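Local coordinates for protein LC-Est1C (Uncultured organism, PDB 3WYD) that hydrolyses carboxylic esters as an alpha/beta hydrolase-fold esterase domain, probably through a Ser-His-Asp catalytic triad, at residues T29-T34 with G70-C75; D92-I97 with D132-L137; L147-I152 with V177-K182. One frame throughout, in Å; residues are numbered along the deposited sequence.

Interaction 1: T29-T34 with G70-C75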
loop_
_atom_site.group_PDB
_atom_site.type_symbol
_atom_site.label_atom_id
_atom_site.label_comp_id
_atom_site.label_asym_id
_atom_site.label_seq_id
_atom_site.Cartn_x
_atom_site.Cartn_y
_atom_site.Cartn_z
ATOM N N THR A 29 3.820 -22.969 22.327
ATOM C CA THR A 29 3.579 -23.681 23.574
ATOM C C THR A 29 4.883 -24.065 24.264
ATOM O O THR A 29 4.884 -24.315 25.465
ATOM C CB THR A 29 2.741 -24.960 23.341
ATOM O OG1 THR A 29 3.458 -25.856 22.492
ATOM C CG2 THR A 29 1.397 -24.629 22.731
ATOM N N THR A 30 5.954 -24.203 23.489
ATOM C CA THR A 30 7.269 -24.649 23.972
ATOM C C THR A 30 8.103 -23.543 24.658
ATOM O O THR A 30 9.162 -23.826 25.259
ATOM C CB THR A 30 8.103 -25.222 22.811
ATOM O OG1 THR A 30 8.065 -24.302 21.713
ATOM C CG2 THR A 30 7.578 -26.562 22.353
ATOM N N TYR A 31 7.686 -22.286 24.505
ATOM C CA TYR A 31 8.371 -21.162 25.146
ATOM C C TYR A 31 8.070 -21.122 26.645
ATOM O O TYR A 31 6.912 -21.121 27.057
ATOM C CB TYR A 31 8.006 -19.818 24.482
ATOM C CG TYR A 31 8.666 -18.614 25.134
ATOM C CD1 TYR A 31 9.938 -18.182 24.737
ATOM C CD2 TYR A 31 8.026 -17.907 26.139
ATOM C CE1 TYR A 31 10.545 -17.111 25.353
ATOM C CE2 TYR A 31 8.607 -16.796 26.739
ATOM C CZ TYR A 31 9.881 -16.394 26.335
ATOM O OH TYR A 31 10.455 -15.321 26.969
ATOM N N ASP A 32 9.111 -21.121 27.473
ATOM C CA ASP A 32 8.885 -20.996 28.913
ATOM C C ASP A 32 9.684 -19.892 29.587
ATOM O O ASP A 32 9.771 -19.842 30.813
ATOM C CB ASP A 32 9.103 -22.333 29.634
ATOM C CG ASP A 32 10.521 -22.855 29.502
ATOM O OD1 ASP A 32 11.407 -22.086 29.081
ATOM O OD2 ASP A 32 10.760 -24.041 29.838
ATOM N N GLY A 33 10.288 -19.017 28.797
ATOM C CA GLY A 33 11.086 -17.931 29.350
ATOM C C GLY A 33 12.485 -18.316 29.794
ATOM O O GLY A 33 13.236 -17.447 30.240
ATOM N N THR A 34 12.873 -19.576 29.596
ATOM C CA THR A 34 14.202 -20.070 30.006
ATOM C C THR A 34 15.247 -20.027 28.887
ATOM O O THR A 34 16.450 -20.135 29.157
ATOM C CB THR A 34 14.182 -21.530 30.607
ATOM O OG1 THR A 34 13.964 -22.515 29.589
ATOM C CG2 THR A 34 13.149 -21.686 31.738
ATOM N N GLY A 70 8.779 -23.329 16.509
ATOM C CA GLY A 70 9.166 -22.605 17.721
ATOM C C GLY A 70 9.568 -21.152 17.527
ATOM O O GLY A 70 10.531 -20.698 18.104
ATOM N N TYR A 71 8.764 -20.420 16.774
ATOM C CA TYR A 71 8.972 -18.982 16.616
ATOM C C TYR A 71 7.939 -18.198 17.378
ATOM O O TYR A 71 6.745 -18.526 17.270
ATOM C CB TYR A 71 8.779 -18.582 15.135
ATOM C CG TYR A 71 9.885 -19.013 14.208
ATOM C CD1 TYR A 71 10.012 -20.339 13.763
ATOM C CD2 TYR A 71 10.889 -18.106 13.868
ATOM C CE1 TYR A 71 11.077 -20.723 12.944
ATOM C CE2 TYR A 71 11.946 -18.478 13.068
ATOM C CZ TYR A 71 12.049 -19.758 12.590
ATOM O OH TYR A 71 13.063 -20.124 11.746
ATOM N N ILE A 72 8.347 -17.128 18.058
ATOM C CA ILE A 72 7.428 -16.085 18.489
ATOM C C ILE A 72 7.139 -15.230 17.251
ATOM O O ILE A 72 8.053 -15.046 16.436
ATOM C CB ILE A 72 8.046 -15.206 19.595
ATOM C CG1 ILE A 72 8.169 -16.069 20.855
ATOM C CG2 ILE A 72 7.215 -14.008 19.873
ATOM C CD1 ILE A 72 8.931 -15.403 21.980
ATOM N N VAL A 73 5.864 -14.902 16.995
ATOM C CA VAL A 73 5.494 -14.053 15.832
ATOM C C VAL A 73 4.863 -12.774 16.354
ATOM O O VAL A 73 3.973 -12.819 17.214
ATOM C CB VAL A 73 4.467 -14.759 14.910
ATOM C CG1 VAL A 73 4.162 -13.873 13.672
ATOM C CG2 VAL A 73 4.977 -16.145 14.479
ATOM N N ALA A 74 5.294 -11.622 15.853
ATOM C CA ALA A 74 4.593 -10.370 16.100
ATOM C C ALA A 74 4.050 -9.794 14.820
ATOM O O ALA A 74 4.770 -9.699 13.808
ATOM C CB ALA A 74 5.526 -9.324 16.806
ATOM N N CYS A 75 2.804 -9.366 14.867
ATOM C CA CYS A 75 2.117 -8.808 13.683
ATOM C C CYS A 75 1.692 -7.390 13.976
ATOM O O CYS A 75 0.656 -7.173 14.654
ATOM C CB CYS A 75 0.880 -9.662 13.412
ATOM S SG CYS A 75 1.310 -11.363 13.001
#
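With CG anti to the backbone N (chi1 179°), the ring of Tyr31 swings in from the loop between strands 23-26 and 37-43 to meet Ile72 at the start of strand 72-76. Ile72 answers with an extended chain (chi2 172°) that carries its terminal methyl to the ring. The two side chains cross at a slant: Ile72 CD1 lies over one face of Tyr31, displaced toward the rim, 4.0 Å from Tyr31 CD1 and 4.1 Å from Tyr31 CE1. Toward the rim of the opposite face lies the backbone N of Gly33, so the ring has a methyl on one side and its own loop on the other. Just beyond it the chain turns sharply: Asp32 OD1 accepts from Thr34 N (3.0 Å) in an Asx turn and also from Thr34 OG1 (2.6 Å). At the other end of the contact, Thr30 OG1 approaches Gly70 CA only at 4.5 Å, where the backbone leaves helix 57-69 with positive phi. Tyr31 also packs edge-to-face on Phe37, and its OH is hydrogen-bonded to the backbone N of Lys105. The tyrosine thus divides its roles: a carbon face meets the strand by dispersion, while the phenol oxygen is satisfied elsewhere.

Interaction 2: D92-I97 with D132-L137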
loop_
_atom_site.group_PDB
_atom_site.type_symbol
_atom_site.label_atom_id
_atom_site.label_comp_id
_atom_site.label_asym_id
_atom_site.label_seq_id
_atom_site.Cartn_x
_atom_site.Cartn_y
_atom_site.Cartn_z
ATOM N N ASP A 92 6.802 2.561 14.252
ATOM C CA ASP A 92 5.876 1.635 14.916
ATOM C C ASP A 92 6.397 0.208 14.900
ATOM O O ASP A 92 6.482 -0.448 15.941
ATOM C CB ASP A 92 4.495 1.674 14.269
ATOM C CG ASP A 92 3.669 2.858 14.739
ATOM O OD1 ASP A 92 3.822 3.258 15.921
ATOM O OD2 ASP A 92 2.894 3.399 13.922
ATOM N N VAL A 93 6.827 -0.259 13.728
ATOM C CA VAL A 93 7.353 -1.599 13.665
ATOM C C VAL A 93 8.563 -1.791 14.542
ATOM O O VAL A 93 8.701 -2.815 15.240
ATOM C CB VAL A 93 7.646 -2.055 12.208
ATOM C CG1 VAL A 93 8.285 -3.432 12.232
ATOM C CG2 VAL A 93 6.352 -2.120 11.451
ATOM N N MET A 94 9.485 -0.833 14.523
ATOM C CA MET A 94 10.679 -1.023 15.322
ATOM C C MET A 94 10.375 -0.987 16.800
ATOM O O MET A 94 10.993 -1.692 17.585
ATOM C CB MET A 94 11.768 -0.014 14.938
ATOM C CG MET A 94 12.212 -0.102 13.447
ATOM S SD MET A 94 12.637 -1.777 12.848
ATOM C CE MET A 94 14.052 -2.137 13.856
ATOM N N ASP A 95 9.374 -0.207 17.159
ATOM C CA ASP A 95 8.951 -0.120 18.550
ATOM C C ASP A 95 8.298 -1.416 19.025
ATOM O O ASP A 95 8.500 -1.845 20.169
ATOM C CB ASP A 95 7.992 1.047 18.749
ATOM C CG ASP A 95 8.692 2.397 18.754
ATOM O OD1 ASP A 95 9.943 2.456 18.780
ATOM O OD2 ASP A 95 7.972 3.406 18.726
ATOM N N VAL A 96 7.524 -2.066 18.149
ATOM C CA VAL A 96 7.005 -3.395 18.443
ATOM C C VAL A 96 8.121 -4.397 18.679
ATOM O O VAL A 96 8.124 -5.122 19.683
ATOM C CB VAL A 96 6.095 -3.906 17.311
ATOM C CG1 VAL A 96 5.747 -5.385 17.521
ATOM C CG2 VAL A 96 4.867 -3.028 17.203
ATOM N N ILE A 97 9.161 -4.362 17.832
ATOM C CA ILE A 97 10.288 -5.254 18.019
ATOM C C ILE A 97 10.930 -5.017 19.393
ATOM O O ILE A 97 11.273 -5.977 20.082
ATOM C CB ILE A 97 11.349 -5.148 16.858
ATOM C CG1 ILE A 97 10.760 -5.679 15.535
ATOM C CG2 ILE A 97 12.647 -5.901 17.212
ATOM C CD1 ILE A 97 11.532 -5.214 14.261
ATOM N N ASP A 132 21.042 -3.636 10.357
ATOM C CA ASP A 132 21.818 -4.440 11.285
ATOM C C ASP A 132 20.970 -5.320 12.200
ATOM O O ASP A 132 21.487 -6.052 13.030
ATOM C CB ASP A 132 22.720 -3.498 12.110
ATOM C CG ASP A 132 23.619 -2.657 11.210
ATOM O OD1 ASP A 132 24.081 -3.236 10.202
ATOM O OD2 ASP A 132 23.809 -1.445 11.486
ATOM N N VAL A 133 19.649 -5.281 12.020
ATOM C CA VAL A 133 18.739 -5.956 12.954
ATOM C C VAL A 133 18.346 -7.359 12.503
ATOM O O VAL A 133 18.349 -8.302 13.300
ATOM C CB VAL A 133 17.433 -5.159 13.106
ATOM C CG1 VAL A 133 16.397 -5.990 13.926
ATOM C CG2 VAL A 133 17.675 -3.812 13.817
ATOM N N PHE A 134 18.043 -7.509 11.215
ATOM C CA PHE A 134 17.340 -8.699 10.750
ATOM C C PHE A 134 18.261 -9.769 10.235
ATOM O O PHE A 134 19.261 -9.488 9.553
ATOM C CB PHE A 134 16.325 -8.327 9.665
ATOM C CG PHE A 134 15.266 -7.407 10.161
ATOM C CD1 PHE A 134 14.226 -7.886 10.953
ATOM C CD2 PHE A 134 15.322 -6.046 9.886
ATOM C CE1 PHE A 134 13.299 -6.983 11.484
ATOM C CE2 PHE A 134 14.444 -5.141 10.473
ATOM C CZ PHE A 134 13.401 -5.615 11.248
ATOM N N ALA A 135 17.965 -11.001 10.598
ATOM C CA ALA A 135 18.808 -12.132 10.196
ATOM C C ALA A 135 18.548 -12.545 8.753
ATOM O O ALA A 135 19.474 -12.927 8.015
ATOM C CB ALA A 135 18.594 -13.311 11.146
ATOM N N ALA A 136 17.291 -12.487 8.341
ATOM C CA ALA A 136 16.907 -12.841 6.978
ATOM C C ALA A 136 15.524 -12.252 6.716
ATOM O O ALA A 136 14.789 -11.869 7.663
ATOM C CB ALA A 136 16.856 -14.352 6.848
ATOM N N LEU A 137 15.194 -12.112 5.432
ATOM C CA LEU A 137 13.955 -11.439 5.027
ATOM C C LEU A 137 13.196 -12.279 4.023
ATOM O O LEU A 137 13.808 -13.009 3.236
ATOM C CB LEU A 137 14.249 -10.095 4.346
ATOM C CG LEU A 137 15.128 -9.132 5.141
ATOM C CD1 LEU A 137 15.563 -8.000 4.194
ATOM C CD2 LEU A 137 14.395 -8.568 6.331
#
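Phe134 presents the edge of its ring to helix 88-103, and two side chains one turn apart on that helix, Met94 and Ile97, converge on the CZ corner. Ile97 CD1 comes closest, 3.6 Å from Phe134 CZ and 3.7 Å from Phe134 CE1, near the ring plane, the two side chains slanting across one another. Met94 SD reaches the same rim, 4.2 Å from Phe134 CZ; it stands 5.5 Å from the centroid of the Phe134 ring and 77° off its normal, a Met-aromatic contact of the edge type. Bends at chi2 (-50°) and chi3 (-64°) turn the methionine chain so that its methyl passes beyond the sulfur to Val133, with Met94 CE and Val133 CG2 tip to tip at 4.0 Å. Val133 in turn lays CG1 over the centre of one Phe134 face, 3.9 Å above the plane, so the ring is backed on that face by the residue before it in the chain. Elsewhere Phe134 touches Ile111 and Met113 of strand 110-116, and Met94 touches Ile126 of helix 118-129. Helix 88-103 thus meets the segment leading into strand 136-140 through apolar tips and a ring edge; helices covering a mostly parallel sheet, as where Ile97 rests on Ile41 of strand 37-43, are characteristic of the alpha/beta hydrolase fold.

Interaction 3: L147-I152 with V177-K182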
loop_
_atom_site.group_PDB
_atom_site.type_symbol
_atom_site.label_atom_id
_atom_site.label_comp_id
_atom_site.label_asym_id
_atom_site.label_seq_id
_atom_site.Cartn_x
_atom_site.Cartn_y
_atom_site.Cartn_z
ATOM N N LEU A 147 18.058 0.468 -5.756
ATOM C CA LEU A 147 19.322 1.082 -5.318
ATOM C C LEU A 147 19.676 0.909 -3.846
ATOM O O LEU A 147 20.823 1.140 -3.453
ATOM C CB LEU A 147 19.387 2.561 -5.757
ATOM C CG LEU A 147 19.331 2.764 -7.280
ATOM C CD1 LEU A 147 19.157 4.268 -7.701
ATOM C CD2 LEU A 147 20.558 2.129 -8.015
ATOM N N GLY A 148 18.735 0.439 -3.031
ATOM C CA GLY A 148 18.999 0.162 -1.626
ATOM C C GLY A 148 19.428 -1.268 -1.330
ATOM O O GLY A 148 19.657 -1.631 -0.183
ATOM N N MET A 149 19.473 -2.110 -2.349
ATOM C CA MET A 149 19.801 -3.512 -2.113
ATOM C C MET A 149 21.257 -3.689 -1.633
ATOM O O MET A 149 21.570 -4.634 -0.876
ATOM C CB MET A 149 19.487 -4.342 -3.363
ATOM C CG MET A 149 17.939 -4.358 -3.695
ATOM S SD MET A 149 16.936 -5.175 -2.489
ATOM C CE MET A 149 17.451 -6.860 -2.753
ATOM N N ALA A 150 22.176 -2.779 -1.997
ATOM C CA ALA A 150 23.534 -2.927 -1.509
ATOM C C ALA A 150 23.652 -2.856 0.043
ATOM O O ALA A 150 24.449 -3.580 0.663
ATOM C CB ALA A 150 24.422 -1.816 -2.152
ATOM N N ASN A 151 22.733 -2.065 0.619
ATOM C CA ASN A 151 22.615 -1.813 2.066
ATOM C C ASN A 151 22.340 -3.092 2.847
ATOM O O ASN A 151 22.708 -3.190 4.022
ATOM C CB ASN A 151 21.413 -0.855 2.380
ATOM C CG ASN A 151 21.700 0.594 2.040
ATOM O OD1 ASN A 151 22.711 0.905 1.416
ATOM N ND2 ASN A 151 20.796 1.493 2.445
ATOM N N ILE A 152 21.681 -4.041 2.184
ATOM C CA ILE A 152 21.181 -5.265 2.840
ATOM C C ILE A 152 21.741 -6.518 2.156
ATOM O O ILE A 152 21.198 -7.615 2.298
ATOM C CB ILE A 152 19.607 -5.313 2.888
ATOM C CG1 ILE A 152 19.013 -5.185 1.482
ATOM C CG2 ILE A 152 19.099 -4.196 3.780
ATOM C CD1 ILE A 152 17.466 -5.429 1.462
ATOM N N VAL A 177 15.620 -8.465 -7.140
ATOM C CA VAL A 177 16.457 -9.668 -7.210
ATOM C C VAL A 177 17.677 -9.386 -8.103
ATOM O O VAL A 177 18.792 -9.764 -7.735
ATOM C CB VAL A 177 15.653 -10.862 -7.747
ATOM C CG1 VAL A 177 16.562 -12.094 -7.930
ATOM C CG2 VAL A 177 14.533 -11.221 -6.789
ATOM N N GLU A 178 17.467 -8.754 -9.259
ATOM C CA GLU A 178 18.584 -8.419 -10.174
ATOM C C GLU A 178 19.605 -7.544 -9.460
ATOM O O GLU A 178 20.833 -7.822 -9.505
ATOM C CB GLU A 178 17.999 -7.721 -11.407
ATOM C CG GLU A 178 18.951 -7.234 -12.446
ATOM C CD GLU A 178 18.177 -6.713 -13.642
ATOM O OE1 GLU A 178 17.483 -5.669 -13.503
ATOM O OE2 GLU A 178 18.099 -7.451 -14.641
ATOM N N ALA A 179 19.127 -6.514 -8.741
ATOM C CA ALA A 179 20.040 -5.637 -8.035
ATOM C C ALA A 179 20.753 -6.393 -6.906
ATOM O O ALA A 179 21.948 -6.205 -6.651
ATOM C CB ALA A 179 19.291 -4.370 -7.475
ATOM N N ALA A 180 20.037 -7.242 -6.196
ATOM C CA ALA A 180 20.648 -7.999 -5.102
ATOM C C ALA A 180 21.885 -8.752 -5.593
ATOM O O ALA A 180 22.899 -8.867 -4.876
ATOM C CB ALA A 180 19.611 -8.989 -4.520
ATOM N N LYS A 181 21.710 -9.415 -6.724
ATOM C CA LYS A 181 22.783 -10.242 -7.279
ATOM C C LYS A 181 24.026 -9.435 -7.664
ATOM O O LYS A 181 25.163 -9.954 -7.602
ATOM C CB LYS A 181 22.261 -11.044 -8.460
ATOM C CG LYS A 181 21.285 -12.140 -8.021
ATOM C CD LYS A 181 20.770 -12.915 -9.232
ATOM C CE LYS A 181 20.076 -14.204 -8.784
ATOM N NZ LYS A 181 21.037 -15.367 -8.706
ATOM N N LYS A 182 23.821 -8.154 -8.006
ATOM C CA LYS A 182 24.938 -7.266 -8.326
ATOM C C LYS A 182 25.767 -6.861 -7.107
ATOM O O LYS A 182 26.836 -6.253 -7.257
ATOM C CB LYS A 182 24.441 -6.030 -9.086
ATOM C CG LYS A 182 23.763 -6.354 -10.398
ATOM C CD LYS A 182 23.294 -5.046 -11.065
ATOM C CE LYS A 182 22.670 -5.378 -12.389
ATOM N NZ LYS A 182 22.171 -4.115 -13.037
#
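A short 3-10 turn, in the connection between strands 136-140 and 157-162, packs here against the C-terminal end of helix 171-181. Met149 makes every close contact from the 3-10 side; the consecutive alanines Ala179 and Ala180 receive it. Its CG, anti to the carbonyl carbon (chi1 -65°), lies 4.0 Å from Ala179 CB, and Met149 CB is nearly as close to the same methyl. Further bends at chi2 and chi3 curl the chain back on itself, so that the methyl arrives over the next alanine: Met149 CE stands 3.5 Å from Ala180 CB and 4.1 Å from Ala180 CA. The chain arches, touching through CB, CG and CE, with the sulfur bowed away from the helix. In the alpha/beta hydrolase fold, helices such as 171-181 cover the sheet between consecutive parallel strands, here 157-162 and 187-192, and Val177 and Ala180 both rest on Ile187 of the latter. The small alanine methyls let the backbones come near, with Met149 CA and Ala180 CA 5.5 Å apart. Met149 is buried and also touches Trp124 and Met128 of helix 118-129 and Gln157 at the start of strand 157-162, while Ala180 O accepts a hydrogen bond from Thr185 OG1.

Interaction 2 lies nearest the middle of the chain, its centre about 9 Å from the chain's centre, whereas interactions 1 and 3 each lie about 17 Å out, on opposite sides. Burial does not follow that distance: interaction 3 is the buried one, while interactions 1 and 2 are partly buried. All three depend on apolar contact, but the partners differ: a phenol ring face under an isoleucine where a loop covers the start of strand 72-76, a phenylalanine edge gathered by sulfur and methyls, and a methionine on alanines. Interactions 1 and 2 touch through Ala74 CB and Val96 CG1 (4.0 Å), linking strand 72-76 to helix 88-103; Leu137 CD1 and Ile152 CD1 (4.2 Å) join interactions 2 and 3.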